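Local coordinates for peroxisomal fatty acid beta-oxidation multifunctional protein MFP2 (Arabidopsis thaliana, PDB 2WTB) that catalyses the hydration of long-chain enoyl-CoAs and the oxidation of 3-hydroxyacyl-CoAs in peroxisomal fatty acid beta-oxidation during seed germination, at residues F233-T238 with C251-E256; L280-G285 with P665-G670; V315-G320 with Y336-K341; I327-I332 with G353-N358; P104-I109 with C124-S129. All blocks are in the same frame, centred on the assembly; numbering follows the deposited sequence.

Interaction 1: F233-T238 with C251-E256; sequences FAKAQT and CLDAIE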
# COMPACT_ATOMS: atom_id res chain seq x y z
N PHE A 233 -8.56 19.77 -18.26
CA PHE A 233 -8.85 18.35 -18.45
C PHE A 233 -8.43 17.54 -17.23
O PHE A 233 -9.25 16.82 -16.65
CB PHE A 233 -8.15 17.83 -19.70
CG PHE A 233 -8.37 16.37 -19.96
CD1 PHE A 233 -9.41 15.94 -20.77
CD2 PHE A 233 -7.54 15.41 -19.40
CE1 PHE A 233 -9.62 14.60 -21.00
CE2 PHE A 233 -7.74 14.07 -19.63
CZ PHE A 233 -8.78 13.66 -20.44
N ALA A 234 -7.16 17.66 -16.85
CA ALA A 234 -6.63 16.94 -15.69
C ALA A 234 -7.50 17.13 -14.46
O ALA A 234 -7.95 16.15 -13.86
CB ALA A 234 -5.20 17.40 -15.40
N LYS A 235 -7.73 18.38 -14.08
CA LYS A 235 -8.58 18.69 -12.94
C LYS A 235 -9.90 17.93 -13.03
O LYS A 235 -10.35 17.33 -12.05
CB LYS A 235 -8.88 20.19 -12.89
CG LYS A 235 -7.68 21.08 -12.64
CD LYS A 235 -8.05 22.55 -12.85
CE LYS A 235 -6.92 23.47 -12.43
NZ LYS A 235 -6.67 23.41 -10.96
N ALA A 236 -10.49 17.95 -14.22
CA ALA A 236 -11.79 17.32 -14.44
C ALA A 236 -11.78 15.83 -14.14
O ALA A 236 -12.64 15.34 -13.40
CB ALA A 236 -12.26 17.57 -15.87
N GLN A 237 -10.81 15.11 -14.70
CA GLN A 237 -10.77 13.66 -14.54
C GLN A 237 -10.22 13.24 -13.18
O GLN A 237 -10.34 12.08 -12.78
CB GLN A 237 -9.98 13.01 -15.67
CG GLN A 237 -8.48 13.07 -15.50
CD GLN A 237 -7.76 12.11 -16.42
OE1 GLN A 237 -8.37 11.49 -17.30
NE2 GLN A 237 -6.45 11.97 -16.23
N THR A 238 -9.60 14.18 -12.47
CA THR A 238 -9.11 13.91 -11.12
C THR A 238 -10.27 14.00 -10.13
O THR A 238 -10.23 13.41 -9.05
CB THR A 238 -7.98 14.88 -10.71
OG1 THR A 238 -6.83 14.62 -11.52
CG2 THR A 238 -7.60 14.69 -9.25
N CYS A 251 -2.65 20.79 -6.06
CA CYS A 251 -1.33 20.71 -6.68
C CYS A 251 -1.39 21.21 -8.12
O CYS A 251 -0.44 21.83 -8.61
CB CYS A 251 -0.81 19.27 -6.65
SG CYS A 251 0.76 19.03 -7.52
N LEU A 252 -2.50 20.94 -8.79
CA LEU A 252 -2.69 21.40 -10.16
C LEU A 252 -2.79 22.92 -10.20
O LEU A 252 -2.37 23.56 -11.16
CB LEU A 252 -3.94 20.77 -10.77
CG LEU A 252 -3.85 19.27 -11.06
CD1 LEU A 252 -5.22 18.70 -11.38
CD2 LEU A 252 -2.86 19.00 -12.19
N ASP A 253 -3.34 23.50 -9.13
CA ASP A 253 -3.40 24.95 -8.99
C ASP A 253 -2.01 25.56 -9.09
O ASP A 253 -1.77 26.46 -9.90
CB ASP A 253 -4.04 25.34 -7.66
CG ASP A 253 -5.54 25.12 -7.66
OD1 ASP A 253 -6.12 24.99 -8.75
OD2 ASP A 253 -6.13 25.09 -6.56
N ALA A 254 -1.09 25.08 -8.25
CA ALA A 254 0.27 25.59 -8.23
C ALA A 254 0.92 25.49 -9.60
O ALA A 254 1.73 26.34 -9.97
CB ALA A 254 1.10 24.84 -7.19
N ILE A 255 0.56 24.45 -10.35
CA ILE A 255 1.13 24.23 -11.67
C ILE A 255 0.64 25.28 -12.66
O ILE A 255 1.42 25.87 -13.40
CB ILE A 255 0.83 22.81 -12.20
CG1 ILE A 255 1.40 21.75 -11.25
CG2 ILE A 255 1.39 22.62 -13.60
CD1 ILE A 255 1.26 20.33 -11.76
N GLU A 256 -0.67 25.51 -12.65
CA GLU A 256 -1.29 26.49 -13.55
C GLU A 256 -0.77 27.90 -13.29
O GLU A 256 -0.41 28.62 -14.22
CB GLU A 256 -2.81 26.45 -13.42
CG GLU A 256 -3.53 27.40 -14.36
CD GLU A 256 -5.02 27.13 -14.42
OE1 GLU A 256 -5.70 27.75 -15.26
OE2 GLU A 256 -5.51 26.30 -13.63

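Interaction 2: L280-G285 with P665-G670; sequences LDTTKG and PPYRGG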
# COMPACT_ATOMS: atom_id res chain seq x y z
N LEU A 280 -4.93 18.93 5.96
CA LEU A 280 -6.07 18.14 5.52
C LEU A 280 -6.23 16.88 6.37
O LEU A 280 -5.24 16.31 6.84
CB LEU A 280 -5.93 17.76 4.05
CG LEU A 280 -5.98 18.90 3.03
CD1 LEU A 280 -5.67 18.38 1.64
CD2 LEU A 280 -7.33 19.60 3.05
N ASP A 281 -7.48 16.46 6.56
CA ASP A 281 -7.77 15.27 7.36
C ASP A 281 -7.49 13.98 6.59
O ASP A 281 -7.30 12.92 7.18
CB ASP A 281 -9.22 15.28 7.85
CG ASP A 281 -9.40 16.14 9.09
OD1 ASP A 281 -8.39 16.70 9.58
OD2 ASP A 281 -10.55 16.27 9.56
N THR A 282 -7.47 14.08 5.26
CA THR A 282 -7.22 12.91 4.42
C THR A 282 -5.73 12.66 4.22
O THR A 282 -5.32 11.55 3.89
CB THR A 282 -7.90 13.06 3.05
OG1 THR A 282 -7.52 14.31 2.47
CG2 THR A 282 -9.40 13.01 3.21
N THR A 283 -4.93 13.70 4.40
CA THR A 283 -3.49 13.56 4.26
C THR A 283 -2.90 13.03 5.55
O THR A 283 -1.90 12.31 5.54
CB THR A 283 -2.82 14.89 3.87
OG1 THR A 283 -2.73 15.75 5.01
CG2 THR A 283 -3.62 15.58 2.78
N LYS A 284 -3.52 13.38 6.67
CA LYS A 284 -3.16 12.80 7.96
C LYS A 284 -3.48 11.31 7.92
O LYS A 284 -2.77 10.49 8.49
CB LYS A 284 -3.92 13.47 9.10
CG LYS A 284 -3.58 14.93 9.31
CD LYS A 284 -4.50 15.55 10.35
CE LYS A 284 -4.24 17.04 10.51
NZ LYS A 284 -5.18 17.67 11.48
N GLY A 285 -4.57 10.99 7.23
CA GLY A 285 -4.98 9.61 7.04
C GLY A 285 -3.99 8.87 6.17
O GLY A 285 -3.61 7.73 6.47
N PRO A 665 -11.01 2.93 2.40
CA PRO A 665 -10.42 4.19 1.94
C PRO A 665 -9.16 4.57 2.71
O PRO A 665 -9.23 4.89 3.90
CB PRO A 665 -11.52 5.21 2.24
CG PRO A 665 -12.78 4.43 2.19
CD PRO A 665 -12.44 3.06 2.70
N PRO A 666 -8.00 4.55 2.03
CA PRO A 666 -6.71 4.89 2.64
C PRO A 666 -6.70 6.29 3.23
O PRO A 666 -6.16 6.49 4.32
CB PRO A 666 -5.74 4.82 1.45
CG PRO A 666 -6.40 3.92 0.47
CD PRO A 666 -7.87 4.17 0.61
N TYR A 667 -7.30 7.25 2.53
CA TYR A 667 -7.34 8.63 2.99
C TYR A 667 -8.15 8.80 4.28
O TYR A 667 -8.14 9.86 4.90
CB TYR A 667 -7.88 9.56 1.89
CG TYR A 667 -9.05 8.99 1.13
CD1 TYR A 667 -8.85 8.29 -0.05
CD2 TYR A 667 -10.35 9.15 1.59
CE1 TYR A 667 -9.91 7.76 -0.76
CE2 TYR A 667 -11.42 8.62 0.89
CZ TYR A 667 -11.20 7.93 -0.28
OH TYR A 667 -12.26 7.41 -0.98
N ARG A 668 -8.86 7.74 4.67
CA ARG A 668 -9.58 7.75 5.94
C ARG A 668 -8.79 7.05 7.04
O ARG A 668 -9.30 6.86 8.15
CB ARG A 668 -10.97 7.12 5.78
CG ARG A 668 -11.84 7.83 4.75
CD ARG A 668 -13.31 7.50 4.94
NE ARG A 668 -14.09 7.82 3.74
CZ ARG A 668 -14.53 9.04 3.44
NH1 ARG A 668 -14.26 10.06 4.24
NH2 ARG A 668 -15.23 9.23 2.33
N GLY A 669 -7.56 6.67 6.73
CA GLY A 669 -6.63 6.15 7.72
C GLY A 669 -6.76 4.67 8.05
O GLY A 669 -5.78 4.02 8.41
N GLY A 670 -7.98 4.14 7.95
CA GLY A 670 -8.24 2.76 8.31
C GLY A 670 -9.43 2.66 9.24
O GLY A 670 -9.84 3.66 9.83

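Interaction 3: V315-G320 with Y336-K341; sequences VAIIGG and YPVILK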
# COMPACT_ATOMS: atom_id res chain seq x y z
N VAL A 315 9.93 -24.73 -1.28
CA VAL A 315 8.60 -24.70 -0.69
C VAL A 315 7.66 -25.69 -1.38
O VAL A 315 7.70 -25.85 -2.60
CB VAL A 315 7.98 -23.29 -0.79
CG1 VAL A 315 6.69 -23.23 0.01
CG2 VAL A 315 8.96 -22.24 -0.30
N ALA A 316 6.82 -26.35 -0.59
CA ALA A 316 5.84 -27.28 -1.13
C ALA A 316 4.43 -26.72 -0.97
O ALA A 316 4.09 -26.15 0.06
CB ALA A 316 5.96 -28.63 -0.44
N ILE A 317 3.61 -26.90 -2.01
CA ILE A 317 2.23 -26.42 -1.98
C ILE A 317 1.26 -27.56 -2.23
O ILE A 317 1.08 -28.00 -3.37
CB ILE A 317 2.00 -25.32 -3.03
CG1 ILE A 317 2.96 -24.15 -2.81
CG2 ILE A 317 0.55 -24.84 -2.99
CD1 ILE A 317 2.81 -23.48 -1.47
N ILE A 318 0.63 -28.05 -1.17
CA ILE A 318 -0.35 -29.13 -1.29
C ILE A 318 -1.73 -28.55 -1.60
O ILE A 318 -2.45 -28.12 -0.69
CB ILE A 318 -0.43 -29.99 -0.02
CG1 ILE A 318 0.84 -30.82 0.15
CG2 ILE A 318 -1.64 -30.91 -0.07
CD1 ILE A 318 2.07 -30.01 0.49
N GLY A 319 -2.08 -28.53 -2.88
CA GLY A 319 -3.35 -27.96 -3.29
C GLY A 319 -3.63 -28.18 -4.76
O GLY A 319 -4.39 -29.08 -5.12
N GLY A 320 -3.02 -27.36 -5.61
CA GLY A 320 -3.23 -27.46 -7.04
C GLY A 320 -4.51 -26.79 -7.48
O GLY A 320 -4.69 -26.47 -8.66
N TYR A 336 11.37 -18.78 -5.91
CA TYR A 336 11.23 -19.84 -4.91
C TYR A 336 10.93 -21.16 -5.62
O TYR A 336 9.91 -21.29 -6.29
CB TYR A 336 10.09 -19.53 -3.94
CG TYR A 336 10.45 -18.63 -2.79
CD1 TYR A 336 9.92 -17.35 -2.69
CD2 TYR A 336 11.31 -19.06 -1.79
CE1 TYR A 336 10.24 -16.52 -1.64
CE2 TYR A 336 11.64 -18.23 -0.72
CZ TYR A 336 11.10 -16.96 -0.65
OH TYR A 336 11.42 -16.14 0.40
N PRO A 337 11.83 -22.14 -5.47
CA PRO A 337 11.55 -23.47 -6.03
C PRO A 337 10.30 -24.06 -5.39
O PRO A 337 10.31 -24.35 -4.20
CB PRO A 337 12.79 -24.28 -5.64
CG PRO A 337 13.86 -23.26 -5.42
CD PRO A 337 13.16 -22.07 -4.85
N VAL A 338 9.24 -24.21 -6.17
CA VAL A 338 7.97 -24.68 -5.63
C VAL A 338 7.55 -26.03 -6.21
O VAL A 338 7.73 -26.29 -7.40
CB VAL A 338 6.84 -23.65 -5.87
CG1 VAL A 338 5.48 -24.26 -5.60
CG2 VAL A 338 7.06 -22.42 -5.01
N ILE A 339 7.00 -26.88 -5.35
CA ILE A 339 6.56 -28.20 -5.77
C ILE A 339 5.11 -28.46 -5.35
O ILE A 339 4.78 -28.41 -4.17
CB ILE A 339 7.47 -29.30 -5.20
CG1 ILE A 339 6.77 -30.66 -5.27
CG2 ILE A 339 7.86 -28.98 -3.77
CD1 ILE A 339 7.52 -31.76 -4.55
N LEU A 340 4.25 -28.71 -6.33
CA LEU A 340 2.85 -29.01 -6.07
C LEU A 340 2.60 -30.51 -5.94
O LEU A 340 3.09 -31.30 -6.74
CB LEU A 340 1.96 -28.45 -7.18
CG LEU A 340 1.37 -27.05 -6.98
CD1 LEU A 340 2.47 -26.02 -6.83
CD2 LEU A 340 0.44 -26.70 -8.14
N LYS A 341 1.84 -30.89 -4.92
CA LYS A 341 1.40 -32.27 -4.79
C LYS A 341 -0.12 -32.37 -4.94
O LYS A 341 -0.86 -31.59 -4.33
CB LYS A 341 1.82 -32.87 -3.46
CG LYS A 341 1.33 -34.30 -3.29
CD LYS A 341 1.26 -34.71 -1.83
CE LYS A 341 0.30 -35.87 -1.66
NZ LYS A 341 -1.09 -35.50 -2.05

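Interaction 4: I327-I332 with G353-N358; sequences IATALI and GRVKAN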
# COMPACT_ATOMS: atom_id res chain seq x y z
N ILE A 327 -0.87 -19.36 -4.79
CA ILE A 327 0.31 -19.29 -3.93
C ILE A 327 1.57 -19.60 -4.73
O ILE A 327 2.51 -18.80 -4.77
CB ILE A 327 0.22 -20.29 -2.76
CG1 ILE A 327 -1.18 -20.28 -2.15
CG2 ILE A 327 1.28 -19.98 -1.72
CD1 ILE A 327 -1.56 -18.97 -1.53
N ALA A 328 1.58 -20.76 -5.37
CA ALA A 328 2.72 -21.20 -6.17
C ALA A 328 3.18 -20.09 -7.11
O ALA A 328 4.38 -19.86 -7.26
CB ALA A 328 2.37 -22.45 -6.95
N THR A 329 2.23 -19.41 -7.74
CA THR A 329 2.54 -18.32 -8.65
C THR A 329 3.34 -17.23 -7.94
O THR A 329 4.40 -16.81 -8.42
CB THR A 329 1.26 -17.69 -9.24
OG1 THR A 329 0.63 -18.64 -10.12
CG2 THR A 329 1.60 -16.43 -10.03
N ALA A 330 2.84 -16.78 -6.80
CA ALA A 330 3.50 -15.74 -6.02
C ALA A 330 4.91 -16.15 -5.62
O ALA A 330 5.83 -15.32 -5.61
CB ALA A 330 2.68 -15.40 -4.79
N LEU A 331 5.08 -17.42 -5.28
CA LEU A 331 6.37 -17.93 -4.81
C LEU A 331 7.44 -18.00 -5.90
O LEU A 331 8.53 -17.45 -5.74
CB LEU A 331 6.19 -19.30 -4.14
CG LEU A 331 5.57 -19.30 -2.74
CD1 LEU A 331 5.14 -20.70 -2.33
CD2 LEU A 331 6.53 -18.71 -1.71
N ILE A 332 7.13 -18.67 -7.01
CA ILE A 332 8.08 -18.78 -8.11
C ILE A 332 8.38 -17.42 -8.74
O ILE A 332 9.47 -17.20 -9.27
CB ILE A 332 7.60 -19.75 -9.21
CG1 ILE A 332 6.24 -19.31 -9.77
CG2 ILE A 332 7.53 -21.17 -8.67
CD1 ILE A 332 5.72 -20.20 -10.88
N GLY A 353 -1.54 -26.08 -14.83
CA GLY A 353 -2.10 -25.33 -15.94
C GLY A 353 -2.54 -23.94 -15.53
O GLY A 353 -2.28 -22.97 -16.24
N ARG A 354 -3.21 -23.84 -14.39
CA ARG A 354 -3.66 -22.55 -13.89
C ARG A 354 -2.48 -21.62 -13.67
O ARG A 354 -2.54 -20.43 -13.97
CB ARG A 354 -4.44 -22.72 -12.58
CG ARG A 354 -5.74 -23.49 -12.72
CD ARG A 354 -6.45 -23.61 -11.38
NE ARG A 354 -7.63 -24.46 -11.46
CZ ARG A 354 -7.61 -25.78 -11.32
NH1 ARG A 354 -6.46 -26.40 -11.10
NH2 ARG A 354 -8.73 -26.48 -11.41
N VAL A 355 -1.39 -22.18 -13.13
CA VAL A 355 -0.18 -21.41 -12.89
C VAL A 355 0.33 -20.77 -14.18
O VAL A 355 0.45 -19.55 -14.27
CB VAL A 355 0.93 -22.28 -12.28
CG1 VAL A 355 2.18 -21.45 -12.04
CG2 VAL A 355 0.46 -22.91 -10.98
N LYS A 356 0.61 -21.61 -15.17
CA LYS A 356 1.08 -21.12 -16.47
C LYS A 356 0.13 -20.06 -17.02
O LYS A 356 0.58 -19.07 -17.59
CB LYS A 356 1.20 -22.28 -17.46
N ALA A 357 -1.16 -20.27 -16.85
CA ALA A 357 -2.17 -19.33 -17.32
C ALA A 357 -2.02 -17.98 -16.61
O ALA A 357 -2.20 -16.93 -17.22
CB ALA A 357 -3.57 -19.89 -17.10
N ASN A 358 -1.68 -18.02 -15.33
CA ASN A 358 -1.48 -16.80 -14.55
C ASN A 358 -0.26 -16.02 -15.01
O ASN A 358 -0.23 -14.80 -14.92
CB ASN A 358 -1.38 -17.13 -13.06
CG ASN A 358 -2.68 -17.64 -12.48
OD1 ASN A 358 -3.76 -17.38 -13.01
ND2 ASN A 358 -2.58 -18.37 -11.38

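Interaction 5: P104-I109 with C124-S129; sequences PSVAAI and CHARIS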
# COMPACT_ATOMS: atom_id res chain seq x y z
N PRO A 104 27.95 27.62 -11.69
CA PRO A 104 27.07 26.53 -12.13
C PRO A 104 27.11 25.35 -11.17
O PRO A 104 28.15 25.05 -10.60
CB PRO A 104 27.66 26.13 -13.48
CG PRO A 104 28.73 27.14 -13.80
CD PRO A 104 29.18 27.69 -12.49
N SER A 105 25.96 24.69 -11.01
CA SER A 105 25.88 23.47 -10.22
C SER A 105 25.50 22.31 -11.13
O SER A 105 24.72 22.48 -12.07
CB SER A 105 24.83 23.61 -9.12
OG SER A 105 25.20 24.59 -8.17
N VAL A 106 26.07 21.14 -10.86
CA VAL A 106 25.71 19.94 -11.59
C VAL A 106 25.40 18.82 -10.61
O VAL A 106 26.18 18.56 -9.69
CB VAL A 106 26.84 19.47 -12.53
CG1 VAL A 106 26.44 18.18 -13.23
CG2 VAL A 106 27.15 20.55 -13.56
N ALA A 107 24.26 18.17 -10.80
CA ALA A 107 23.87 17.07 -9.93
C ALA A 107 24.40 15.74 -10.47
O ALA A 107 24.27 15.45 -11.66
CB ALA A 107 22.36 17.02 -9.77
N ALA A 108 25.00 14.95 -9.59
CA ALA A 108 25.48 13.62 -9.94
C ALA A 108 24.58 12.59 -9.29
O ALA A 108 24.68 12.33 -8.09
CB ALA A 108 26.92 13.44 -9.49
N ILE A 109 23.69 12.00 -10.08
CA ILE A 109 22.66 11.12 -9.55
C ILE A 109 22.98 9.63 -9.68
O ILE A 109 23.34 9.15 -10.76
CB ILE A 109 21.29 11.39 -10.20
CG1 ILE A 109 20.84 12.83 -9.93
CG2 ILE A 109 20.25 10.40 -9.69
CD1 ILE A 109 19.55 13.22 -10.63
N CYS A 124 19.59 22.29 -10.05
CA CYS A 124 20.92 22.34 -10.63
C CYS A 124 20.83 22.64 -12.12
O CYS A 124 19.76 22.51 -12.72
CB CYS A 124 21.67 21.03 -10.41
SG CYS A 124 22.06 20.72 -8.68
N HIS A 125 21.96 23.01 -12.72
CA HIS A 125 21.97 23.48 -14.10
C HIS A 125 22.14 22.38 -15.14
O HIS A 125 21.95 22.60 -16.34
CB HIS A 125 23.02 24.58 -14.25
CG HIS A 125 22.80 25.74 -13.33
ND1 HIS A 125 23.59 25.96 -12.22
CD2 HIS A 125 21.87 26.71 -13.34
CE1 HIS A 125 23.15 27.04 -11.59
NE2 HIS A 125 22.11 27.52 -12.25
N ALA A 126 22.50 21.19 -14.67
CA ALA A 126 22.60 20.01 -15.52
C ALA A 126 22.50 18.75 -14.66
O ALA A 126 22.69 18.81 -13.45
CB ALA A 126 23.90 20.02 -16.30
N ARG A 127 22.20 17.61 -15.28
CA ARG A 127 22.03 16.38 -14.52
C ARG A 127 22.72 15.16 -15.14
O ARG A 127 22.45 14.78 -16.27
CB ARG A 127 20.54 16.08 -14.31
CG ARG A 127 19.89 17.02 -13.31
CD ARG A 127 18.50 17.42 -13.74
NE ARG A 127 18.29 18.84 -13.49
CZ ARG A 127 18.38 19.79 -14.42
NH1 ARG A 127 18.64 19.46 -15.68
NH2 ARG A 127 18.19 21.05 -14.09
N ILE A 128 23.62 14.56 -14.37
CA ILE A 128 24.26 13.31 -14.75
C ILE A 128 23.69 12.20 -13.89
O ILE A 128 23.55 12.36 -12.68
CB ILE A 128 25.78 13.37 -14.56
CG1 ILE A 128 26.35 14.65 -15.19
CG2 ILE A 128 26.44 12.14 -15.16
CD1 ILE A 128 25.88 14.88 -16.61
N SER A 129 23.37 11.06 -14.51
CA SER A 129 22.74 9.97 -13.78
C SER A 129 23.30 8.60 -14.16
O SER A 129 23.78 8.39 -15.27
CB SER A 129 21.23 9.99 -14.00
OG SER A 129 20.58 9.03 -13.19

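Interaction 1: F233-T238 with C251-E256
The aliphatic stem of K235 lies over L252, CG of the lysine coming within 3.6 Å of CD1 of the leucine, and the two side chains run alongside each other in opposite senses. The same lysine then turns polar. Its chain runs straight through chi2 and chi3 and bends only at its end (chi4 -66°), which brings NZ to 2.8 Å from OD1 of D253 in a salt bridge. That oxygen is met on its anti side, with the nitrogen lifted 30° from the carboxylate plane. A second acid stands close by without forming a bridge: OE2 of E256 is 4.1 Å from NZ of K235, yet packs at 3.4 Å from the lysine CE, and E256 also has a long, weak ion pair with R228. With an alanine in place of K235, the carboxylate of D253 would probably lose its mate and one flank of L252 its cover.

Deeper in, CD1 of L252 also approaches A234, 4.2 Å from CB, while L252 rests on L164 of helix 160-169. T238 points toward the other helix and touches P248 and L249; its hydroxyl gives a hydrogen bond of 3.0 Å from OG1 to A234 O, which already accepts the T238 backbone N, and reaches that carbonyl from above its plane. The contact thus grades from a buried leucine to charges at the surface. The axes of segments 233-238 and 251-256 run almost exactly antiparallel (177°) and 10.8 Å apart, as in a helical hairpin, here made by helices 224-241 and 247-260.

Interaction 2: L280-G285 with P665-G670
Y667 O is the polar atom round which this contact gathers, although what meets it is carbon. CA of T282 stands 3.2 Å from Y667 O in a CA-H...O contact with an angle of 149° at the hydrogen, and CG2 of T282 and CA of G285 each come to 3.8 Å from the same oxygen. No conventional hydrogen bond joins the two segments. The carbonyl of T282 is turned to the same region, but both oxygens are acceptors and the pair is mere proximity.

T282 and Y667 sit flank to flank, their CB atoms 3.7 Å apart. CG of the tyrosine sits between its backbone N and carbonyl carbon (chi1 41°), and its ring is carried off from the helix: CB of P665 lies over one ring face, while the phenol reaches the neighbourhood of N244 and M245.

The N-terminal part of helix 281-294 thus docks on a 3-10 turn, 666-668, in the loop before helix 671-678, where G670 is the N-cap residue. It ties the helix just before Rossmann strand 315-318 to a loop some 380 residues later. The docking is a close glycine approach, with CA of G285 only 3.9 Å from CA of G669. A side chain on G285 would run straight into Y667 O, and the positive phi of G669 (83°) also suits a residue without one. Closer to the surface, CE2 of Y667 lies over a face of the R668 guanidinium, 3.8 Å above its plane. R668 in turn hydrogen-bonds through NH2 to the carbonyl of F529, and P665 packs on M531.

Interaction 3: V315-G320 with Y336-K341
Backbone hydrogen bonds join V315 and I317 to P337, I339 and K341 in a parallel ladder. V315 N gives a nearly straight bond of 3.0 Å to P337 O, V315 O accepts I339 N in its carbonyl plane, and I317 N reaches I339 O at 2.9 Å with the donor tilted 31° from that plane. The last rung, K341 N to I317 O at 3.4 Å, is weak. CA-H...O contacts fill in between, such as V338 CA to V315 O at 3.3 Å.

Packing follows the two faces of the sheet. On the face of V315, I317, V338 and L340, the I317 and V338 side chains cross obliquely, CG1 to CG1 at 3.8 Å, while L340 sets CD1 at 3.9 Å from I317 CB and CD2 at 3.9 Å from G320 CA. On the other face, CG2 of I339 sits between its own backbone N and carbonyl carbon (chi1 163° for CG1), which puts this methyl at 3.8 Å from A316 CB.

G319 opens the glycine-rich turn that leads from strand 315-318 into helix 322-332, consistent with the dinucleotide-binding GxGxxG motif of a Rossmann fold. That helix makes the beta-alpha-beta crossover to strand 338-341, its L331 packing on V315, I317 and V338. Strand 394-397 flanks 315-318 and strand 380-383 flanks 338-341, so the pair lies within the parallel part of the sheet.

Interaction 4: I327-I332 with G353-N358
Segments 327-332 and 353-358, of helices 322-332 and 345-361, cross at -53° with their axes 9.6 Å apart, and T329 and V355 are the residues whose CA atoms come nearest, at 5.9 Å. V355 is the wedge. Its CG1, placed opposite the backbone N across the CA-CB bond, comes 3.7 Å from OG1 of T329 and 3.9 Å from CD1 of I332, and its CG2 brushes CB of A328 at 4.5 Å. V355 and T329 pass alongside each other in opposite senses, whereas I332 meets the valine at a slant: its CG1 branch lies between backbone N and carbonyl carbon (chi1 58°), and the extended chain beyond it carries CD1 to V355.

One turn further along, N358 comes across T329 nearly perpendicular. Its ND2 is directed at T329 OG1 almost straight (170°), but at 3.5 Å the hydrogen bond is weak. The stronger partner of the threonine hydroxyl is S325 O, one turn earlier in the same helix, to which OG1 donates its proton; the amide of N358 therefore meets an oxygen already tied to its own backbone.

A328 also touches V338 and L340 of the Rossmann sheet, I332 touches V338 and L379, and both T329 and N358 touch H455. Helix 345-361 thus packs on helix 322-332, the first crossover helix of the NAD-binding domain. Chemically, this is mainly apolar packing round V355, with one weak polar contact: the buried hydroxyl is satisfied within its own helix, and the weak amide bond can add little more than a preferred orientation for N358.

Interaction 5: P104-I109 with C124-S129
S105 N donates to ND1 of H125 at 2.9 Å, nearly straight (172°) and in the ring plane, while H125 N returns a hydrogen bond of 2.9 Å to S105 O. With NE2 of H125 donating to E99 O, the imidazole is fixed at both nitrogens, and W211 meets it edge-to-face. A leucine in place of H125 would probably leave S105 N and E99 O without their imidazole partners and W211 without the ring it packs against. The regular parallel pairing follows: A107 N to A126 O at 3.1 Å, I128 N to A107 O at 2.9 Å, and I109 N to I128 O.

Apolar contacts divide between the faces. V106 CG1 reaches I128 CG1 at 4.0 Å on one; on the other, SG of C124 lies 3.9 Å from A107 CB. On that second face a methyl also meets a hydroxyl oxygen, CG2 of I109 at 3.8 Å from OG of S129.

The guanidinium of R127 leads away from the strand; NE bonds to A121 O and NH2 to M122 O, near the end of helix 116-123. This helix also carries E119, the predicted nucleophile, about 10 Å from the R127 side chain.

The pair sits in the crotonase-type sheet of the hydratase/isomerase region, strand 105-109 flanked by 54-59 and strand 126-129 by 186-187, with helix 193-205 packed on V106 and A126 and helix 116-123 on A107 and I109.

Overall arrangement
From the N terminus, interaction 5 closes first, pairing two strands of the hydratase/isomerase sheet whose connection includes strand 112-114 and helix 116-123. Interaction 1 follows in series, closing a short turn between successive helices, with nearest atoms about 17 Å from interaction 5. Interaction 2 is the long-range one: helix 281-294 meets a loop some 380 residues later, and the dehydrogenase strands and helices of interactions 3 and 4 lie within that span. These two cross along the chain, helix 322-332 falling between the strands of interaction 3, and they touch directly, L340 packing on A328. Interactions 1 and 3 lie on opposite sides of the chain's centre, their centres about 49 Å apart.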